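Local coordinates for protein subclass B3 metallo-beta-lactamase (Sphingobium indicum, PDB 7LUU) that probably hydrolyses beta-lactam antibiotics with a pair of zinc ions, as a subclass B3 metallo-beta-lactamase with a glutamate in its active site, at residues V64-S68 against R216-I220; A140-R146 against V173-M179; R233-T237 against R297-R302; Y252-G256 against C283-A287. All coordinates share one frame; numbering follows the deposited sequence.

Contact 1 (V64-S68 against R216-I220); sequences VFGNS and RCKAI
The aliphatic chain of Lys218 runs over one face of the Phe65 ring, crossing the phenylalanine side chain at about a right angle. Lys218 CD sits 3.8 Å from the Phe65 centroid and only 9° off the ring normal, a CH-pi contact over the ring centre. In Phe65 a chi1 near 180° (-173°) swings the ring away from the backbone N and out toward the strand. The ammonium nitrogen Lys218 NZ is farther off, 5.2 Å from the same centroid, so any cation-pi attraction is weak. At the ring edge, near its plane, Phe65 CE2 meets Arg216 O at 3.6 Å. The Arg216 guanidinium presents a face to Phe65 CZ, its plane turned 71° from the ring. Deeper in, Ile220 CD1 reaches Ser68 CB at 3.7 Å and Val64 CG1 at 4.2 Å. No hydrogen bond crosses between the segments. Residues Phe65 to Ser68 form a type II' turn closed by Ser68 N to Phe65 O (3.0 Å), and Val64 and Phe65 opposite Ser68 make a classic beta bulge. Ser68 OG is hydrogen-bonded to Asn67 OD1 within the turn and to Trp209 NE1 of strand 205-213. The contact thus sets the 62-65/68-70 hairpin against strand 216-223, with Ile262 of strand 262-265 touching Val64, Phe65 and Lys218.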
loop_
_atom_site.group_PDB
_atom_site.type_symbol
_atom_site.label_atom_id
_atom_site.label_comp_id
_atom_site.label_asym_id
_atom_site.label_seq_id
_atom_site.Cartn_x
_atom_site.Cartn_y
_atom_site.Cartn_z
ATOM N N VAL A 64 -4.491 11.549 -11.404
ATOM C CA VAL A 64 -3.399 10.827 -12.038
ATOM C C VAL A 64 -3.711 10.686 -13.513
ATOM O O VAL A 64 -2.974 11.167 -14.379
ATOM C CB VAL A 64 -3.216 9.445 -11.388
ATOM C CG1 VAL A 64 -2.107 8.609 -12.048
ATOM C CG2 VAL A 64 -2.758 9.603 -9.904
ATOM N N PHE A 65 -4.820 10.027 -13.803
ATOM C CA PHE A 65 -5.248 9.842 -15.173
ATOM C C PHE A 65 -6.693 9.371 -15.080
ATOM O O PHE A 65 -7.039 8.588 -14.195
ATOM C CB PHE A 65 -4.395 8.796 -15.903
ATOM C CG PHE A 65 -4.689 8.700 -17.350
ATOM C CD1 PHE A 65 -4.181 9.666 -18.218
ATOM C CD2 PHE A 65 -5.445 7.648 -17.866
ATOM C CE1 PHE A 65 -4.433 9.594 -19.592
ATOM C CE2 PHE A 65 -5.695 7.567 -19.283
ATOM C CZ PHE A 65 -5.235 8.551 -20.105
ATOM N N GLY A 66 -7.537 9.889 -15.946
ATOM C CA GLY A 66 -8.866 9.272 -15.937
ATOM C C GLY A 66 -9.575 9.541 -14.647
ATOM O O GLY A 66 -9.511 10.626 -14.087
ATOM N N ASN A 67 -10.129 8.448 -14.127
ATOM C CA ASN A 67 -10.919 8.367 -12.924
ATOM C C ASN A 67 -10.089 8.208 -11.659
ATOM O O ASN A 67 -10.660 7.993 -10.597
ATOM C CB ASN A 67 -11.909 7.185 -13.057
ATOM C CG ASN A 67 -11.237 5.727 -13.091
ATOM O OD1 ASN A 67 -10.023 5.510 -13.187
ATOM N ND2 ASN A 67 -12.122 4.719 -13.095
ATOM N N SER A 68 -8.763 8.305 -11.754
ATOM C CA SER A 68 -7.901 7.875 -10.665
ATOM C C SER A 68 -7.135 9.078 -10.156
ATOM O O SER A 68 -6.607 9.878 -10.958
ATOM C CB SER A 68 -6.903 6.788 -11.221
ATOM O OG SER A 68 -7.689 5.603 -11.544
ATOM N N ARG A 216 -8.448 6.368 -24.613
ATOM C CA ARG A 216 -7.072 6.023 -24.257
ATOM C C ARG A 216 -7.062 5.512 -22.830
ATOM O O ARG A 216 -7.689 6.135 -21.973
ATOM C CB ARG A 216 -6.141 7.227 -24.373
ATOM C CG ARG A 216 -6.172 7.843 -25.782
ATOM C CD ARG A 216 -4.871 8.599 -26.071
ATOM N NE ARG A 216 -4.579 9.594 -25.033
ATOM C CZ ARG A 216 -3.587 9.513 -24.146
ATOM N NH1 ARG A 216 -2.741 8.475 -24.156
ATOM N NH2 ARG A 216 -3.429 10.495 -23.266
ATOM N N CYS A 217 -6.461 4.338 -22.620
ATOM C CA CYS A 217 -6.402 3.767 -21.290
ATOM C C CYS A 217 -4.951 3.581 -20.896
ATOM O O CYS A 217 -4.087 3.343 -21.741
ATOM C CB CYS A 217 -7.068 2.419 -21.158
ATOM S SG CYS A 217 -8.890 2.494 -21.616
ATOM N N LYS A 218 -4.704 3.710 -19.600
ATOM C CA LYS A 218 -3.367 3.471 -19.050
ATOM C C LYS A 218 -3.483 2.456 -17.937
ATOM O O LYS A 218 -4.405 2.531 -17.115
ATOM C CB LYS A 218 -2.718 4.702 -18.454
ATOM C CG LYS A 218 -2.342 5.730 -19.529
ATOM C CD LYS A 218 -1.548 6.886 -18.822
ATOM C CE LYS A 218 -1.291 8.082 -19.722
ATOM N NZ LYS A 218 -0.229 7.623 -20.668
ATOM N N ALA A 219 -2.538 1.547 -17.889
ATOM C CA ALA A 219 -2.451 0.547 -16.843
ATOM C C ALA A 219 -1.733 1.125 -15.630
ATOM O O ALA A 219 -0.537 1.473 -15.724
ATOM C CB ALA A 219 -1.672 -0.651 -17.366
ATOM N N ILE A 220 -2.452 1.279 -14.506
ATOM C CA ILE A 220 -1.862 1.860 -13.301
ATOM C C ILE A 220 -1.523 0.718 -12.337
ATOM O O ILE A 220 -2.307 -0.239 -12.145
ATOM C CB ILE A 220 -2.845 2.841 -12.624
ATOM C CG1 ILE A 220 -3.197 3.973 -13.639
ATOM C CG2 ILE A 220 -2.225 3.423 -11.394
ATOM C CD1 ILE A 220 -4.172 5.028 -12.962
#

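Contact 2 (A140-R146 against V173-M179). With SO4 (sulfate ion), chain B.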
loop_
_atom_site.group_PDB
_atom_site.type_symbol
_atom_site.label_atom_id
_atom_site.label_comp_id
_atom_site.label_asym_id
_atom_site.label_seq_id
_atom_site.Cartn_x
_atom_site.Cartn_y
_atom_site.Cartn_z
ATOM N N ALA A 140 -16.932 1.577 4.261
ATOM C CA ALA A 140 -16.230 0.753 3.294
ATOM C C ALA A 140 -15.817 -0.605 3.890
ATOM O O ALA A 140 -15.495 -0.720 5.071
ATOM C CB ALA A 140 -14.969 1.487 2.758
ATOM N N THR A 141 -15.653 -1.583 2.985
ATOM C CA THR A 141 -15.059 -2.869 3.274
ATOM C C THR A 141 -13.572 -2.791 2.976
ATOM O O THR A 141 -13.196 -2.254 1.941
ATOM C CB THR A 141 -15.701 -3.949 2.396
ATOM O OG1 THR A 141 -17.029 -4.149 2.925
ATOM C CG2 THR A 141 -14.941 -5.314 2.552
ATOM N N VAL A 142 -12.742 -3.344 3.887
ATOM C CA VAL A 142 -11.293 -3.319 3.710
ATOM C C VAL A 142 -10.883 -4.578 3.000
ATOM O O VAL A 142 -11.325 -5.679 3.373
ATOM C CB VAL A 142 -10.595 -3.202 5.083
ATOM C CG1 VAL A 142 -9.049 -3.151 4.871
ATOM C CG2 VAL A 142 -11.059 -1.940 5.733
ATOM N N VAL A 143 -9.987 -4.442 2.029
ATOM C CA VAL A 143 -9.649 -5.561 1.143
ATOM C C VAL A 143 -8.165 -5.808 1.235
ATOM O O VAL A 143 -7.381 -4.863 1.130
ATOM C CB VAL A 143 -10.015 -5.221 -0.309
ATOM C CG1 VAL A 143 -9.719 -6.443 -1.171
ATOM C CG2 VAL A 143 -11.495 -4.788 -0.457
ATOM N N ALA A 144 -7.766 -7.082 1.440
ATOM C CA ALA A 144 -6.341 -7.385 1.635
ATOM C C ALA A 144 -6.062 -8.824 1.207
ATOM O O ALA A 144 -6.973 -9.595 0.915
ATOM C CB ALA A 144 -5.908 -7.211 3.094
ATOM N N SER A 145 -4.795 -9.173 1.210
ATOM C CA SER A 145 -4.411 -10.570 1.086
ATOM C C SER A 145 -4.785 -11.361 2.327
ATOM O O SER A 145 -5.161 -10.815 3.385
ATOM C CB SER A 145 -2.919 -10.684 0.854
ATOM O OG SER A 145 -2.230 -10.300 2.020
ATOM N N ARG A 146 -4.665 -12.682 2.201
ATOM C CA ARG A 146 -4.937 -13.551 3.351
ATOM C C ARG A 146 -4.049 -13.185 4.555
ATOM O O ARG A 146 -4.557 -12.957 5.663
ATOM C CB ARG A 146 -4.777 -15.034 2.948
ATOM C CG ARG A 146 -5.153 -15.955 4.146
ATOM C CD ARG A 146 -4.942 -17.424 3.798
ATOM N NE ARG A 146 -3.510 -17.704 3.617
ATOM C CZ ARG A 146 -2.677 -18.051 4.606
ATOM N NH1 ARG A 146 -1.423 -18.259 4.325
ATOM N NH2 ARG A 146 -3.081 -18.144 5.872
ATOM N N VAL A 173 -8.664 -3.680 12.305
ATOM C CA VAL A 173 -9.745 -3.653 11.333
ATOM C C VAL A 173 -10.524 -4.944 11.463
ATOM O O VAL A 173 -9.931 -6.022 11.481
ATOM C CB VAL A 173 -9.166 -3.575 9.894
ATOM C CG1 VAL A 173 -10.284 -3.628 8.786
ATOM C CG2 VAL A 173 -8.325 -2.370 9.710
ATOM N N SER A 174 -11.832 -4.853 11.356
ATOM C CA SER A 174 -12.617 -6.069 11.442
ATOM C C SER A 174 -13.353 -6.392 10.155
ATOM O O SER A 174 -13.604 -7.568 9.893
ATOM C CB SER A 174 -13.626 -5.971 12.607
ATOM O OG SER A 174 -14.248 -4.690 12.630
ATOM N N ARG A 175 -13.678 -5.392 9.326
ATOM C CA ARG A 175 -14.616 -5.580 8.205
ATOM C C ARG A 175 -13.749 -5.827 6.976
ATOM O O ARG A 175 -13.375 -4.859 6.291
ATOM C CB ARG A 175 -15.498 -4.343 7.980
ATOM C CG ARG A 175 -16.558 -4.465 6.837
ATOM C CD ARG A 175 -17.232 -3.130 6.517
ATOM N NE ARG A 175 -17.931 -2.538 7.664
ATOM C CZ ARG A 175 -17.786 -1.275 8.090
ATOM N NH1 ARG A 175 -16.985 -0.405 7.457
ATOM N NH2 ARG A 175 -18.509 -0.870 9.165
ATOM N N LEU A 176 -13.481 -7.124 6.671
ATOM C CA LEU A 176 -12.354 -7.524 5.804
ATOM C C LEU A 176 -12.782 -8.508 4.735
ATOM O O LEU A 176 -13.506 -9.484 5.013
ATOM C CB LEU A 176 -11.251 -8.214 6.577
ATOM C CG LEU A 176 -10.374 -7.216 7.331
ATOM C CD1 LEU A 176 -9.751 -7.860 8.515
ATOM C CD2 LEU A 176 -9.290 -6.723 6.438
ATOM N N ARG A 177 -12.310 -8.279 3.523
ATOM C CA ARG A 177 -12.516 -9.154 2.396
ATOM C C ARG A 177 -11.140 -9.576 1.956
ATOM O O ARG A 177 -10.285 -8.712 1.755
ATOM C CB ARG A 177 -13.189 -8.416 1.238
ATOM C CG ARG A 177 -13.232 -9.236 -0.062
ATOM C CD ARG A 177 -14.108 -8.468 -1.049
ATOM N NE ARG A 177 -14.094 -9.031 -2.379
ATOM C CZ ARG A 177 -15.044 -8.772 -3.281
ATOM N NH1 ARG A 177 -14.994 -9.313 -4.494
ATOM N NH2 ARG A 177 -16.060 -7.976 -2.948
ATOM N N VAL A 178 -10.911 -10.883 1.836
ATOM C CA VAL A 178 -9.607 -11.389 1.387
ATOM C C VAL A 178 -9.636 -11.606 -0.124
ATOM O O VAL A 178 -10.554 -12.254 -0.653
ATOM C CB VAL A 178 -9.269 -12.698 2.098
ATOM C CG1 VAL A 178 -8.055 -13.386 1.495
ATOM C CG2 VAL A 178 -9.031 -12.410 3.568
ATOM N N MET A 179 -8.620 -11.102 -0.818
ATOM C CA MET A 179 -8.382 -11.475 -2.231
ATOM C C MET A 179 -7.214 -12.426 -2.358
ATOM O O MET A 179 -6.172 -12.219 -1.734
ATOM C CB MET A 179 -7.984 -10.271 -3.023
ATOM C CG MET A 179 -8.888 -9.350 -2.721
ATOM S SD MET A 179 -10.121 -9.444 -3.839
ATOM C CE MET A 179 -9.501 -7.884 -4.352
HETATM S S SO4 B . -1.417 -17.635 0.754
HETATM O O1 SO4 B . -0.961 -18.964 1.147
HETATM O O2 SO4 B . -1.033 -16.684 1.790
HETATM O O3 SO4 B . -0.757 -17.284 -0.505
HETATM O O4 SO4 B . -2.874 -17.617 0.632
HETATM O O HOH W 1 -4.333 -13.796 -0.573
#
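Strands 141-144 and 176-178 are the parallel pair of a beta-alpha-beta unit, joined through helix 146-154 at one border of the seven-stranded sheet. Val142 pairs with Leu176, Val143 with Arg177 and Ala144 with Val178, and the short strand axes diverge by 30°. The ladder runs Val142 N to Arg175 O (2.9 Å), Arg177 N to Val142 O, Ala144 N to Arg177 O and Met179 N to Ala144 O (2.8 Å).

On the face of Val142 and Leu176, those two side chains lie side by side, while Val142 CG2 meets Val173 CG1 tip to tip at 3.6 Å. On the other face, Val143 CG1, anti to the backbone N at chi1 -177°, presses on Met179 CG at 3.4 Å, tighter than usual van der Waals contact. Before the ladder, Arg175 NH1 donates to Ala140 O (2.8 Å); the acceptor lies in the guanidinium plane, but the donor stands 43° above the carbonyl plane. NH1 also bonds Ala135 O.

Past it, a water accepts from Arg146 N and donates to Met179 O. A sulfate, probably from the crystallisation liquor, is met by the edge of the Arg146 guanidinium, with NE 3.1 Å from O4 and NH1 3.0 Å from O2. Ser145 OG caps Gly148 N and bonds Gly203 O. Strand, N-capped helix and neighbouring parallel strand together make the crossover found in the alpha-beta/beta-alpha metallo-beta-lactamase fold.

Contact 3 (R233-T237 against R297-R302)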
loop_
_atom_site.group_PDB
_atom_site.type_symbol
_atom_site.label_atom_id
_atom_site.label_comp_id
_atom_site.label_asym_id
_atom_site.label_seq_id
_atom_site.Cartn_x
_atom_site.Cartn_y
_atom_site.Cartn_z
ATOM N N ARG A 233 17.634 -7.916 15.117
ATOM C CA ARG A 233 18.070 -9.306 15.218
ATOM C C ARG A 233 17.514 -10.186 14.109
ATOM O O ARG A 233 17.888 -11.369 14.010
ATOM C CB ARG A 233 17.652 -9.909 16.565
ATOM C CG ARG A 233 18.312 -9.285 17.808
ATOM C CD ARG A 233 17.844 -10.000 19.071
ATOM N NE ARG A 233 16.398 -10.215 19.056
ATOM C CZ ARG A 233 15.816 -11.389 18.799
ATOM N NH1 ARG A 233 14.488 -11.497 18.809
ATOM N NH2 ARG A 233 16.571 -12.448 18.521
ATOM N N TYR A 234 16.627 -9.652 13.277
ATOM C CA TYR A 234 16.067 -10.464 12.204
ATOM C C TYR A 234 17.124 -10.765 11.155
ATOM O O TYR A 234 17.923 -9.893 10.797
ATOM C CB TYR A 234 14.921 -9.739 11.523
ATOM C CG TYR A 234 14.195 -10.524 10.455
ATOM C CD1 TYR A 234 13.210 -11.459 10.813
ATOM C CD2 TYR A 234 14.517 -10.359 9.104
ATOM C CE1 TYR A 234 12.519 -12.172 9.819
ATOM C CE2 TYR A 234 13.853 -11.074 8.091
ATOM C CZ TYR A 234 12.837 -11.977 8.482
ATOM O OH TYR A 234 12.164 -12.668 7.506
ATOM N N ARG A 235 17.117 -11.995 10.628
ATOM C CA ARG A 235 18.047 -12.317 9.550
ATOM C C ARG A 235 17.270 -12.827 8.355
ATOM O O ARG A 235 16.636 -13.894 8.415
ATOM C CB ARG A 235 19.067 -13.369 9.967
ATOM C CG ARG A 235 19.908 -12.879 11.181
ATOM C CD ARG A 235 20.925 -11.797 10.696
ATOM N NE ARG A 235 21.736 -11.375 11.835
ATOM C CZ ARG A 235 21.435 -10.325 12.600
ATOM N NH1 ARG A 235 20.328 -9.606 12.339
ATOM N NH2 ARG A 235 22.224 -10.003 13.643
ATOM N N PHE A 236 17.409 -12.124 7.237
ATOM C CA PHE A 236 16.831 -12.634 5.986
ATOM C C PHE A 236 17.498 -13.892 5.503
ATOM O O PHE A 236 16.887 -14.632 4.703
ATOM C CB PHE A 236 16.943 -11.552 4.894
ATOM C CG PHE A 236 15.970 -10.384 5.072
ATOM C CD1 PHE A 236 16.376 -9.246 5.819
ATOM C CD2 PHE A 236 14.722 -10.395 4.463
ATOM C CE1 PHE A 236 15.487 -8.131 5.952
ATOM C CE2 PHE A 236 13.803 -9.316 4.623
ATOM C CZ PHE A 236 14.209 -8.193 5.342
ATOM N N THR A 237 18.757 -14.139 5.928
ATOM C CA THR A 237 19.472 -15.347 5.533
ATOM C C THR A 237 19.175 -16.557 6.430
ATOM O O THR A 237 19.716 -17.648 6.161
ATOM C CB THR A 237 21.002 -15.101 5.513
ATOM O OG1 THR A 237 21.440 -14.601 6.775
ATOM C CG2 THR A 237 21.328 -14.083 4.408
ATOM N N ARG A 297 21.643 -6.392 1.549
ATOM C CA ARG A 297 21.276 -6.845 2.883
ATOM C C ARG A 297 21.757 -8.278 3.128
ATOM O O ARG A 297 22.337 -8.560 4.186
ATOM C CB ARG A 297 19.759 -6.715 3.085
ATOM C CG ARG A 297 19.256 -7.382 4.362
ATOM C CD ARG A 297 19.876 -6.781 5.609
ATOM N NE ARG A 297 19.440 -7.557 6.783
ATOM C CZ ARG A 297 18.535 -7.141 7.680
ATOM N NH1 ARG A 297 17.996 -5.900 7.612
ATOM N NH2 ARG A 297 18.192 -7.976 8.678
ATOM N N LEU A 298 21.543 -9.184 2.150
ATOM C CA LEU A 298 22.004 -10.572 2.295
ATOM C C LEU A 298 23.503 -10.615 2.472
ATOM O O LEU A 298 24.027 -11.400 3.270
ATOM C CB LEU A 298 21.568 -11.406 1.096
ATOM C CG LEU A 298 20.060 -11.539 0.826
ATOM C CD1 LEU A 298 19.894 -12.405 -0.425
ATOM C CD2 LEU A 298 19.338 -12.200 1.944
ATOM N N ALA A 299 24.225 -9.826 1.688
ATOM C CA ALA A 299 25.675 -9.832 1.828
ATOM C C ALA A 299 26.072 -9.327 3.211
ATOM O O ALA A 299 27.019 -9.846 3.831
ATOM C CB ALA A 299 26.267 -8.956 0.739
ATOM N N GLU A 300 25.381 -8.285 3.693
ATOM C CA GLU A 300 25.680 -7.737 5.015
ATOM C C GLU A 300 25.578 -8.794 6.082
ATOM O O GLU A 300 26.388 -8.819 7.018
ATOM C CB GLU A 300 24.708 -6.596 5.385
ATOM C CG GLU A 300 25.026 -5.314 4.652
ATOM C CD GLU A 300 23.917 -4.232 4.786
ATOM O OE1 GLU A 300 22.758 -4.546 5.212
ATOM O OE2 GLU A 300 24.220 -3.065 4.423
ATOM N N GLU A 301 24.628 -9.711 5.933
ATOM C CA GLU A 301 24.420 -10.793 6.896
ATOM C C GLU A 301 25.410 -11.928 6.737
ATOM O O GLU A 301 25.361 -12.877 7.526
ATOM C CB GLU A 301 22.980 -11.371 6.758
ATOM C CG GLU A 301 21.870 -10.354 7.046
ATOM C CD GLU A 301 20.507 -11.001 7.133
ATOM O OE1 GLU A 301 20.424 -12.248 7.158
ATOM O OE2 GLU A 301 19.513 -10.234 7.210
ATOM N N ARG A 302 26.265 -11.892 5.708
ATOM C CA ARG A 302 27.168 -12.996 5.420
ATOM C C ARG A 302 28.610 -12.508 5.559
ATOM O O ARG A 302 29.573 -13.205 5.150
ATOM C CB ARG A 302 26.871 -13.592 4.031
ATOM C CG ARG A 302 25.599 -14.375 3.990
ATOM C CD ARG A 302 25.746 -15.638 4.835
ATOM N NE ARG A 302 24.617 -16.517 4.735
ATOM C CZ ARG A 302 24.524 -17.678 5.378
ATOM N NH1 ARG A 302 25.480 -18.132 6.192
ATOM N NH2 ARG A 302 23.444 -18.371 5.203
#
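Glu301 places its carboxylate against the backbone of Phe236 and Thr237, and this polar grip is the tight part of the contact. OE2 takes the N-H of Phe236 at 2.8 Å through its syn lone pair. OE1 accepts from Thr237 N at 2.8 Å, met on the syn side but 30° out of the carboxylate plane, and from Thr237 OG1 at 2.6 Å, nearly along the C-O axis. The hydroxyl gets there because Thr237 OG1 stands between its own N and carbonyl carbon (chi1 55°). The anti lone pair of OE2 goes to Arg297 NE at 2.7 Å, a salt bridge to the residue four positions earlier in the chain. Four bonds thus fix the carboxylate in position and rotation, and would be expected to favour its charged form.

The edge of the Phe236 ring, at CD1, lies over one face of the Arg297 guanidinium, 3.5 Å from CZ, with the two planes 88° apart. Arg297 NH2 comes within 2.9 Å of Tyr234 O and bonds Ser230 OG. The Tyr234 edge, at CE2, covers a face of the buried Phe236 ring.

Toward solvent the packing thins. Leu298 CD2 touches Thr237 CG2 at 3.7 Å, and the exposed Arg302 approaches Thr237 no closer than 3.9 Å, from its NH2 to Thr237 O. Exposed Arg235 lays CB and CD beside OE1 without a charge pair. The arrangement is a carboxylate bridging two successive backbone N-H groups of the loop before helix 242-257, a loop whose Phe236 lies about 7 Å, side chain to side chain, from zinc-binding His200.

Contact 4 (Y252-G256 against C283-A287)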
loop_
_atom_site.group_PDB
_atom_site.type_symbol
_atom_site.label_atom_id
_atom_site.label_comp_id
_atom_site.label_asym_id
_atom_site.label_seq_id
_atom_site.Cartn_x
_atom_site.Cartn_y
_atom_site.Cartn_z
ATOM N N TYR A 252 9.571 -9.847 -7.668
ATOM C CA TYR A 252 10.328 -9.269 -8.771
ATOM C C TYR A 252 9.807 -9.795 -10.097
ATOM O O TYR A 252 9.689 -9.034 -11.067
ATOM C CB TYR A 252 11.820 -9.574 -8.613
ATOM C CG TYR A 252 12.389 -9.084 -7.329
ATOM C CD1 TYR A 252 11.853 -7.974 -6.700
ATOM C CD2 TYR A 252 13.484 -9.762 -6.740
ATOM C CE1 TYR A 252 12.373 -7.525 -5.491
ATOM C CE2 TYR A 252 14.041 -9.314 -5.539
ATOM C CZ TYR A 252 13.485 -8.169 -4.928
ATOM O OH TYR A 252 14.039 -7.747 -3.729
ATOM N N ARG A 253 9.459 -11.090 -10.139
ATOM C CA ARG A 253 8.912 -11.691 -11.360
ATOM C C ARG A 253 7.553 -11.081 -11.696
ATOM O O ARG A 253 7.303 -10.716 -12.863
ATOM C CB ARG A 253 8.764 -13.217 -11.222
ATOM C CG ARG A 253 10.105 -13.998 -11.091
ATOM C CD ARG A 253 9.945 -15.560 -11.187
ATOM N NE ARG A 253 9.202 -16.158 -10.076
ATOM C CZ ARG A 253 9.761 -16.567 -8.926
ATOM N NH1 ARG A 253 11.067 -16.442 -8.728
ATOM N NH2 ARG A 253 9.019 -17.095 -7.991
ATOM N N ARG A 254 6.721 -10.867 -10.670
ATOM C CA ARG A 254 5.413 -10.243 -10.874
ATOM C C ARG A 254 5.591 -8.833 -11.389
ATOM O O ARG A 254 4.948 -8.419 -12.373
ATOM C CB ARG A 254 4.606 -10.226 -9.571
ATOM C CG ARG A 254 3.330 -9.368 -9.648
ATOM C CD ARG A 254 2.381 -9.983 -10.708
ATOM N NE ARG A 254 2.185 -11.403 -10.405
ATOM C CZ ARG A 254 2.103 -12.373 -11.318
ATOM N NH1 ARG A 254 2.174 -12.089 -12.624
ATOM N NH2 ARG A 254 1.983 -13.642 -10.940
ATOM N N MET A 255 6.425 -8.045 -10.697
ATOM C CA MET A 255 6.569 -6.639 -11.079
ATOM C C MET A 255 7.202 -6.483 -12.470
ATOM O O MET A 255 6.893 -5.529 -13.182
ATOM C CB MET A 255 7.409 -5.915 -10.013
ATOM C CG MET A 255 6.653 -5.754 -8.726
ATOM S SD MET A 255 5.142 -4.715 -8.823
ATOM C CE MET A 255 5.911 -3.200 -9.195
ATOM N N GLY A 256 8.013 -7.435 -12.904
ATOM C CA GLY A 256 8.501 -7.439 -14.277
ATOM C C GLY A 256 7.454 -7.823 -15.311
ATOM O O GLY A 256 7.570 -7.399 -16.469
ATOM N N CYS A 283 7.833 -0.282 -13.543
ATOM C CA CYS A 283 7.723 -1.315 -12.533
ATOM C C CYS A 283 8.963 -2.178 -12.513
ATOM O O CYS A 283 9.356 -2.659 -11.448
ATOM C CB CYS A 283 6.490 -2.183 -12.795
ATOM S SG CYS A 283 4.911 -1.336 -12.342
ATOM N N ARG A 284 9.549 -2.426 -13.670
ATOM C CA ARG A 284 10.783 -3.217 -13.704
ATOM C C ARG A 284 11.912 -2.518 -12.947
ATOM O O ARG A 284 12.642 -3.167 -12.191
ATOM C CB ARG A 284 11.177 -3.538 -15.157
ATOM C CG ARG A 284 10.318 -4.704 -15.693
ATOM C CD ARG A 284 10.714 -5.096 -17.142
ATOM N NE ARG A 284 10.330 -4.091 -18.136
ATOM C CZ ARG A 284 9.096 -3.917 -18.641
ATOM N NH1 ARG A 284 8.021 -4.676 -18.247
ATOM N NH2 ARG A 284 8.931 -2.947 -19.553
ATOM N N SER A 285 12.051 -1.199 -13.122
ATOM C CA SER A 285 13.072 -0.442 -12.376
ATOM C C SER A 285 12.825 -0.485 -10.886
ATOM O O SER A 285 13.781 -0.558 -10.090
ATOM C CB SER A 285 13.116 1.000 -12.867
ATOM O OG SER A 285 13.606 0.960 -14.214
ATOM N N TYR A 286 11.568 -0.360 -10.496
ATOM C CA TYR A 286 11.209 -0.419 -9.086
ATOM C C TYR A 286 11.653 -1.746 -8.490
ATOM O O TYR A 286 12.192 -1.796 -7.380
ATOM C CB TYR A 286 9.703 -0.224 -8.962
ATOM C CG TYR A 286 9.085 -0.197 -7.562
ATOM C CD1 TYR A 286 9.239 0.908 -6.734
ATOM C CD2 TYR A 286 8.398 -1.316 -7.072
ATOM C CE1 TYR A 286 8.631 0.947 -5.466
ATOM C CE2 TYR A 286 7.801 -1.297 -5.810
ATOM C CZ TYR A 286 7.951 -0.188 -5.014
ATOM O OH TYR A 286 7.321 -0.108 -3.809
ATOM N N ALA A 287 11.359 -2.847 -9.187
ATOM C CA ALA A 287 11.785 -4.170 -8.704
ATOM C C ALA A 287 13.302 -4.265 -8.645
ATOM O O ALA A 287 13.846 -4.823 -7.699
ATOM C CB ALA A 287 11.235 -5.253 -9.605
#
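The Met255 chain bends at its second and third torsions (chi2 -63°, chi3 -65°), which folds its methyl between Cys283 and Tyr286. CE lies 3.8 Å from Cys283 CB and 3.8 Å from Tyr286 CD2, approaching that ring obliquely. The Tyr286 hydroxyl bonds Ser224 O, outside the two segments.

Farther along, Ala287 CB meets Met255 CB at 3.9 Å and Tyr252 CD1 at 4.0 Å. The Tyr252 ring leans on Ala287 O as well, obliquely, while its OH reaches Ser290 OG. The two segments run nearly antiparallel, at 161°, with axes 8.4 Å apart, so Tyr252 falls beside Ala287 and Gly256 beside Arg284.

On the exposed side, Arg284 bends at its third torsion and sends NH1 to Gly256 O at 3.3 Å. The carbonyl oxygen lies in the guanidinium plane, although the donor stands somewhat off the carbonyl plane. The backbone is close here, Arg284 CG standing 3.6 Å from Gly256 CA. Met255 O also comes 3.4 Å from Cys283 CB, whose sulfur is tied to Cys260 by a disulfide.

Met255, Cys283 and Tyr286 also touch strand 216-223, and the latter two touch strand 262-265. The chemistry is therefore mainly apolar: a methionine, an alanine, a cysteine CB and two tyrosine rings make up the buried interface. Association of the two helices here rests on that packing, with the one hydrogen bond between the segments, a long one, at its exposed edge.

In the fold
Contact 4 is buried and mostly apolar, contacts 1 and 2 are partly buried, and contact 3 lies at the surface, where a carboxylate bound to backbone amides replaces most of the hydrocarbon packing. Contacts 3 and 4 both use helix 282-300, toward its two ends, with centres about 22 Å apart. Contacts 1 and 2 both reach the seven-stranded sheet, at strands 62-65 and 141-144/176-178; contact 2 joins neighbours by a backbone ladder, whereas contact 1 meets a strand of the six-stranded sheet through side chains without hydrogen bonds. Contacts 1 and 3 lie on opposite sides of the chain's centre, about 39 Å apart between centres.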